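Long-range contact in probable FAD-dependent oxidoreductase PA4991 (Pseudomonas aeruginosa PAO1, PDB 5EZ7), which binds one FAD per monomer and probably works as a FAD-dependent oxidoreductase whose physiological substrate is unknown: residues N23-E37 / L164-I178. Numbering follows the deposited sequence.
Sequences NARLRRAGYATVLVE and LAELAGDSLLAGERI. With FAD (flavin-adenine dinucleotide), chain B.
Arg27, on the helix leading to strand 33-37, reaches across to the C-terminal end of helix 157-168. Its CB faces that helix end; CD meets Leu167 O at 3.4 Å, and a bend at chi3 (82°) turns one face of the guanidinium to Ala168 O, which sits 3.1 Å from the plane over its centre. NE and CZ both lie against this oxygen, but NE is too poorly angled to hydrogen-bond to it. NH1 rests against Ser171 CB and makes a weak bond to Thr33 OG1, while NH2 forms a salt bridge with Asp170 OD1 (3.2 Å), its hydrogen bond bent and weak, the two planes nearly perpendicular. Beside it, Asn23 ND2 gives a straight hydrogen bond, in its amide plane, to Ser171 OG (2.8 Å), which in turn donates to Ala168 O; Thr33 OG1 donates to a lone pair of Asn23 OD1 at 2.6 Å. Beyond these polar contacts the strands run parallel, hydrogen-bonded from Leu35 N to Ser171 O, Leu173 N to Leu35 O, Glu37 N to Leu173 O and Gly175 N to Glu37 O. Strand 172-174 thus edges the Rossmann-type sheet next to strand 33-37, whose last residue, Glu37, accepts from FAD ribose O3B at OE2 (2.8 Å). The guanidinium probably balances the partial negative charge of the Leu167 and Ala168 carbonyls.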
loop_
_atom_site.group_PDB
_atom_site.type_symbol
_atom_site.label_atom_id
_atom_site.label_comp_id
_atom_site.label_asym_id
_atom_site.label_seq_id
_atom_site.Cartn_x
_atom_site.Cartn_y
_atom_site.Cartn_z
ATOM N N ASN A 23 -8.354 -3.608 9.738
ATOM C CA ASN A 23 -9.064 -2.990 10.860
ATOM C C ASN A 23 -10.494 -2.637 10.458
ATOM O O ASN A 23 -11.433 -2.861 11.197
ATOM C CB ASN A 23 -8.314 -1.751 11.334
ATOM C CG ASN A 23 -8.839 -1.192 12.654
ATOM O OD1 ASN A 23 -9.030 -1.941 13.615
ATOM N ND2 ASN A 23 -9.018 0.123 12.725
ATOM N N ALA A 24 -10.658 -2.082 9.266
ATOM C CA ALA A 24 -11.957 -1.656 8.835
ATOM C C ALA A 24 -12.920 -2.853 8.640
ATOM O O ALA A 24 -14.078 -2.777 9.027
ATOM C CB ALA A 24 -11.817 -0.853 7.565
ATOM N N ARG A 25 -12.436 -3.923 8.030
ATOM C CA ARG A 25 -13.172 -5.165 7.911
ATOM C C ARG A 25 -13.642 -5.748 9.266
ATOM O O ARG A 25 -14.813 -6.157 9.415
ATOM C CB ARG A 25 -12.310 -6.200 7.168
ATOM C CG ARG A 25 -12.211 -5.937 5.656
ATOM C CD ARG A 25 -13.379 -6.523 4.838
ATOM N NE ARG A 25 -13.317 -7.986 4.947
ATOM C CZ ARG A 25 -12.469 -8.783 4.272
ATOM N NH1 ARG A 25 -11.619 -8.322 3.323
ATOM N NH2 ARG A 25 -12.478 -10.076 4.537
ATOM N N LEU A 26 -12.725 -5.782 10.245
ATOM C CA LEU A 26 -13.008 -6.370 11.539
ATOM C C LEU A 26 -14.092 -5.598 12.299
ATOM O O LEU A 26 -15.085 -6.208 12.790
ATOM C CB LEU A 26 -11.741 -6.504 12.367
ATOM C CG LEU A 26 -10.779 -7.600 11.884
ATOM C CD1 LEU A 26 -9.493 -7.597 12.671
ATOM C CD2 LEU A 26 -11.360 -9.011 11.913
ATOM N N ARG A 27 -13.928 -4.277 12.351
ATOM C CA ARG A 27 -14.926 -3.397 12.934
ATOM C C ARG A 27 -16.275 -3.527 12.271
ATOM O O ARG A 27 -17.303 -3.514 12.924
ATOM C CB ARG A 27 -14.500 -1.979 12.754
ATOM C CG ARG A 27 -13.356 -1.610 13.644
ATOM C CD ARG A 27 -13.021 -0.133 13.424
ATOM N NE ARG A 27 -13.891 0.747 14.183
ATOM C CZ ARG A 27 -13.851 0.836 15.512
ATOM N NH1 ARG A 27 -13.009 0.093 16.242
ATOM N NH2 ARG A 27 -14.639 1.682 16.115
ATOM N N ARG A 28 -16.260 -3.656 10.955
ATOM C CA ARG A 28 -17.492 -3.844 10.212
ATOM C C ARG A 28 -18.152 -5.164 10.583
ATOM O O ARG A 28 -19.357 -5.230 10.699
ATOM C CB ARG A 28 -17.218 -3.819 8.724
ATOM C CG ARG A 28 -18.465 -3.591 7.911
ATOM C CD ARG A 28 -18.118 -3.666 6.441
ATOM N NE ARG A 28 -19.320 -3.743 5.616
ATOM C CZ ARG A 28 -19.632 -2.946 4.591
ATOM N NH1 ARG A 28 -20.770 -3.168 3.932
ATOM N NH2 ARG A 28 -18.855 -1.934 4.214
ATOM N N ALA A 29 -17.346 -6.205 10.782
ATOM C CA ALA A 29 -17.858 -7.494 11.207
ATOM C C ALA A 29 -18.239 -7.536 12.705
ATOM O O ALA A 29 -18.581 -8.600 13.191
ATOM C CB ALA A 29 -16.852 -8.605 10.859
ATOM N N GLY A 30 -18.173 -6.404 13.432
ATOM C CA GLY A 30 -18.565 -6.330 14.864
ATOM C C GLY A 30 -17.449 -6.556 15.888
ATOM O O GLY A 30 -17.720 -6.642 17.079
ATOM N N TYR A 31 -16.187 -6.655 15.456
ATOM C CA TYR A 31 -15.085 -6.869 16.410
ATOM C C TYR A 31 -14.660 -5.540 16.971
ATOM O O TYR A 31 -14.688 -4.529 16.270
ATOM C CB TYR A 31 -13.867 -7.478 15.738
ATOM C CG TYR A 31 -14.033 -8.903 15.403
ATOM C CD1 TYR A 31 -14.792 -9.300 14.315
ATOM C CD2 TYR A 31 -13.449 -9.880 16.190
ATOM C CE1 TYR A 31 -14.935 -10.649 13.987
ATOM C CE2 TYR A 31 -13.589 -11.229 15.892
ATOM C CZ TYR A 31 -14.336 -11.612 14.797
ATOM O OH TYR A 31 -14.483 -12.942 14.528
ATOM N N ALA A 32 -14.219 -5.542 18.216
ATOM C CA ALA A 32 -13.583 -4.372 18.781
ATOM C C ALA A 32 -12.074 -4.489 18.498
ATOM O O ALA A 32 -11.503 -5.574 18.585
ATOM C CB ALA A 32 -13.863 -4.322 20.282
ATOM N N THR A 33 -11.435 -3.383 18.171
ATOM C CA THR A 33 -10.022 -3.362 17.789
ATOM C C THR A 33 -9.273 -2.176 18.374
ATOM O O THR A 33 -9.872 -1.157 18.724
ATOM C CB THR A 33 -9.859 -3.261 16.263
ATOM O OG1 THR A 33 -10.427 -2.023 15.785
ATOM C CG2 THR A 33 -10.496 -4.399 15.575
ATOM N N VAL A 34 -7.962 -2.335 18.498
ATOM C CA VAL A 34 -7.029 -1.233 18.636
ATOM C C VAL A 34 -5.985 -1.379 17.532
ATOM O O VAL A 34 -5.497 -2.503 17.293
ATOM C CB VAL A 34 -6.337 -1.279 20.012
ATOM C CG1 VAL A 34 -5.178 -0.296 20.103
ATOM C CG2 VAL A 34 -7.351 -0.961 21.119
ATOM N N LEU A 35 -5.630 -0.263 16.880
ATOM C CA LEU A 35 -4.585 -0.261 15.857
ATOM C C LEU A 35 -3.498 0.688 16.289
ATOM O O LEU A 35 -3.734 1.888 16.467
ATOM C CB LEU A 35 -5.135 0.151 14.501
ATOM C CG LEU A 35 -4.204 -0.063 13.294
ATOM C CD1 LEU A 35 -4.975 -0.017 11.968
ATOM C CD2 LEU A 35 -3.059 0.945 13.236
ATOM N N VAL A 36 -2.295 0.142 16.383
ATOM C CA VAL A 36 -1.159 0.821 16.967
ATOM C C VAL A 36 -0.214 1.159 15.846
ATOM O O VAL A 36 0.149 0.270 15.076
ATOM C CB VAL A 36 -0.424 -0.086 17.994
ATOM C CG1 VAL A 36 0.804 0.624 18.557
ATOM C CG2 VAL A 36 -1.360 -0.433 19.137
ATOM N N GLU A 37 0.168 2.431 15.764
ATOM C CA GLU A 37 1.110 2.954 14.745
ATOM C C GLU A 37 2.152 3.844 15.435
ATOM O O GLU A 37 1.806 4.671 16.281
ATOM C CB GLU A 37 0.337 3.739 13.676
ATOM C CG GLU A 37 1.190 4.652 12.820
ATOM C CD GLU A 37 2.063 3.850 11.869
ATOM O OE1 GLU A 37 3.326 4.010 11.907
ATOM O OE2 GLU A 37 1.434 3.086 11.079
ATOM N N LEU A 164 -9.933 5.129 5.390
ATOM C CA LEU A 164 -9.732 3.981 6.257
ATOM C C LEU A 164 -9.469 4.408 7.685
ATOM O O LEU A 164 -9.837 3.686 8.605
ATOM C CB LEU A 164 -8.613 3.085 5.778
ATOM C CG LEU A 164 -8.817 2.412 4.429
ATOM C CD1 LEU A 164 -7.522 1.810 3.941
ATOM C CD2 LEU A 164 -9.833 1.299 4.482
ATOM N N ALA A 165 -8.864 5.573 7.881
ATOM C CA ALA A 165 -8.680 6.096 9.219
ATOM C C ALA A 165 -9.988 6.564 9.798
ATOM O O ALA A 165 -10.205 6.380 10.969
ATOM C CB ALA A 165 -7.675 7.221 9.222
ATOM N N GLU A 166 -10.863 7.171 8.998
ATOM C CA GLU A 166 -12.228 7.473 9.449
ATOM C C GLU A 166 -12.968 6.207 9.891
ATOM O O GLU A 166 -13.579 6.161 10.969
ATOM C CB GLU A 166 -13.035 8.183 8.346
ATOM C CG GLU A 166 -12.808 9.700 8.297
ATOM C CD GLU A 166 -13.201 10.389 6.985
ATOM O OE1 GLU A 166 -13.741 9.730 6.048
ATOM O OE2 GLU A 166 -12.943 11.624 6.886
ATOM N N LEU A 167 -12.903 5.170 9.055
ATOM C CA LEU A 167 -13.539 3.859 9.375
ATOM C C LEU A 167 -12.985 3.174 10.618
ATOM O O LEU A 167 -13.638 2.310 11.176
ATOM C CB LEU A 167 -13.430 2.898 8.181
ATOM C CG LEU A 167 -14.270 3.315 6.974
ATOM C CD1 LEU A 167 -13.966 2.420 5.794
ATOM C CD2 LEU A 167 -15.749 3.291 7.285
ATOM N N ALA A 168 -11.764 3.557 11.020
ATOM C CA ALA A 168 -11.140 3.078 12.242
ATOM C C ALA A 168 -11.818 3.610 13.450
ATOM O O ALA A 168 -11.712 2.998 14.500
ATOM C CB ALA A 168 -9.681 3.480 12.306
ATOM N N GLY A 169 -12.438 4.780 13.331
ATOM C CA GLY A 169 -13.070 5.442 14.489
ATOM C C GLY A 169 -12.066 5.696 15.622
ATOM O O GLY A 169 -10.970 6.232 15.395
ATOM N N ASP A 170 -12.414 5.227 16.820
ATOM C CA ASP A 170 -11.600 5.421 18.034
ATOM C C ASP A 170 -10.533 4.348 18.261
ATOM O O ASP A 170 -9.815 4.396 19.270
ATOM C CB ASP A 170 -12.506 5.484 19.269
ATOM C CG ASP A 170 -13.446 4.294 19.353
ATOM O OD1 ASP A 170 -14.065 4.009 18.293
ATOM O OD2 ASP A 170 -13.588 3.664 20.435
ATOM N N SER A 171 -10.400 3.401 17.337
ATOM C CA SER A 171 -9.424 2.321 17.499
ATOM C C SER A 171 -7.962 2.780 17.380
ATOM O O SER A 171 -7.061 2.059 17.798
ATOM C CB SER A 171 -9.704 1.161 16.511
ATOM O OG SER A 171 -9.566 1.521 15.147
ATOM N N LEU A 172 -7.725 3.967 16.822
ATOM C CA LEU A 172 -6.374 4.368 16.460
ATOM C C LEU A 172 -5.512 4.849 17.613
ATOM O O LEU A 172 -5.873 5.798 18.314
ATOM C CB LEU A 172 -6.424 5.465 15.424
ATOM C CG LEU A 172 -7.056 5.117 14.098
ATOM C CD1 LEU A 172 -7.037 6.386 13.243
ATOM C CD2 LEU A 172 -6.333 3.966 13.432
ATOM N N LEU A 173 -4.331 4.251 17.748
ATOM C CA LEU A 173 -3.425 4.585 18.814
ATOM C C LEU A 173 -1.993 4.817 18.318
ATOM O O LEU A 173 -1.343 3.911 17.780
ATOM C CB LEU A 173 -3.435 3.470 19.851
ATOM C CG LEU A 173 -2.424 3.618 20.992
ATOM C CD1 LEU A 173 -2.641 4.848 21.861
ATOM C CD2 LEU A 173 -2.500 2.366 21.821
ATOM N N ALA A 174 -1.500 6.030 18.550
ATOM C CA ALA A 174 -0.072 6.310 18.497
ATOM C C ALA A 174 0.644 5.628 19.656
ATOM O O ALA A 174 0.428 5.987 20.795
ATOM C CB ALA A 174 0.201 7.828 18.539
ATOM N N GLY A 175 1.520 4.690 19.338
ATOM C CA GLY A 175 2.388 4.059 20.318
ATOM C C GLY A 175 3.744 3.725 19.731
ATOM O O GLY A 175 3.841 3.181 18.644
ATOM N N GLU A 176 4.788 4.059 20.462
ATOM C CA GLU A 176 6.138 3.959 19.972
ATOM C C GLU A 176 6.824 2.680 20.425
ATOM O O GLU A 176 7.442 1.999 19.628
ATOM C CB GLU A 176 6.955 5.183 20.414
ATOM C CG GLU A 176 6.732 6.411 19.530
ATOM C CD GLU A 176 7.658 7.586 19.862
ATOM O OE1 GLU A 176 8.451 7.491 20.842
ATOM O OE2 GLU A 176 7.581 8.621 19.140
ATOM N N ARG A 177 6.715 2.357 21.698
ATOM C CA ARG A 177 7.492 1.275 22.274
ATOM C C ARG A 177 6.594 0.102 22.694
ATOM O O ARG A 177 5.692 0.267 23.521
ATOM C CB ARG A 177 8.243 1.841 23.465
ATOM C CG ARG A 177 9.299 0.931 24.028
ATOM C CD ARG A 177 9.740 1.446 25.398
ATOM N NE ARG A 177 9.828 0.377 26.394
ATOM C CZ ARG A 177 10.355 0.517 27.612
ATOM N NH1 ARG A 177 10.860 1.687 28.021
ATOM N NH2 ARG A 177 10.391 -0.532 28.435
ATOM N N ILE A 178 6.872 -1.077 22.143
ATOM C CA ILE A 178 6.036 -2.264 22.363
ATOM C C ILE A 178 6.732 -3.437 23.033
ATOM O O ILE A 178 7.782 -3.878 22.571
ATOM C CB ILE A 178 5.433 -2.754 21.042
ATOM C CG1 ILE A 178 4.451 -1.709 20.530
ATOM C CG2 ILE A 178 4.709 -4.077 21.253
ATOM C CD1 ILE A 178 4.032 -1.874 19.093
HETATM P PA FAD B . 3.391 -0.303 5.133
HETATM O O1A FAD B . 2.618 0.615 4.243
HETATM O O2A FAD B . 4.894 -0.283 5.134
HETATM O O5B FAD B . 2.850 -0.064 6.604
HETATM C C5B FAD B . 3.501 -0.580 7.748
HETATM C C4B FAD B . 3.159 0.365 8.880
HETATM O O4B FAD B . 3.621 -0.195 10.121
HETATM C C3B FAD B . 3.817 1.735 8.690
HETATM O O3B FAD B . 2.842 2.779 8.715
HETATM C C2B FAD B . 4.788 1.819 9.853
HETATM O O2B FAD B . 4.987 3.131 10.373
HETATM C C1B FAD B . 4.168 0.865 10.877
HETATM N N9A FAD B . 5.146 0.304 11.817
HETATM C C8A FAD B . 6.366 -0.172 11.514
HETATM N N7A FAD B . 6.983 -0.597 12.630
HETATM C C5A FAD B . 6.152 -0.403 13.660
HETATM C C6A FAD B . 6.213 -0.634 15.110
HETATM N N6A FAD B . 7.317 -1.186 15.633
HETATM N N1A FAD B . 5.147 -0.303 15.858
HETATM C C2A FAD B . 4.048 0.244 15.307
HETATM N N3A FAD B . 3.925 0.490 13.986
HETATM C C4A FAD B . 4.935 0.194 13.132
HETATM N N1 FAD B . 1.283 -2.257 -4.801
HETATM C C2 FAD B . 0.263 -2.206 -5.684
HETATM O O2 FAD B . -0.681 -3.024 -5.568
HETATM N N3 FAD B . 0.222 -1.309 -6.684
HETATM C C4 FAD B . 1.186 -0.412 -6.876
HETATM O O4 FAD B . 1.121 0.419 -7.803
HETATM C C4X FAD B . 2.328 -0.404 -5.955
HETATM N N5 FAD B . 3.335 0.478 -6.101
HETATM C C5X FAD B . 4.372 0.484 -5.243
HETATM C C6 FAD B . 5.381 1.422 -5.419
HETATM C C7 FAD B . 6.460 1.466 -4.559
HETATM C C7M FAD B . 7.528 2.498 -4.759
HETATM C C8 FAD B . 6.527 0.515 -3.421
HETATM C C8M FAD B . 7.676 0.520 -2.436
HETATM C C9 FAD B . 5.525 -0.424 -3.255
HETATM C C9A FAD B . 4.436 -0.488 -4.122
HETATM N N10 FAD B . 3.385 -1.436 -3.972
HETATM C C10 FAD B . 2.311 -1.405 -4.869
HETATM C "C1'" FAD B . 3.369 -2.399 -2.884
HETATM C "C2'" FAD B . 2.671 -1.756 -1.698
HETATM O "O2'" FAD B . 3.110 -0.405 -1.497
HETATM C "C3'" FAD B . 2.876 -2.580 -0.435
HETATM O "O3'" FAD B . 2.670 -3.971 -0.753
HETATM C "C4'" FAD B . 1.895 -2.158 0.657
HETATM O "O4'" FAD B . 1.701 -0.744 0.675
HETATM C "C5'" FAD B . 2.379 -2.582 2.030
HETATM O "O5'" FAD B . 1.353 -2.305 2.993
HETATM P P FAD B . 1.659 -2.556 4.540
HETATM O O1P FAD B . 0.565 -1.911 5.350
HETATM O O2P FAD B . 1.936 -4.010 4.678
HETATM O O3P FAD B . 3.076 -1.834 4.749
HETATM O O HOH W 1 -9.289 1.204 9.670
#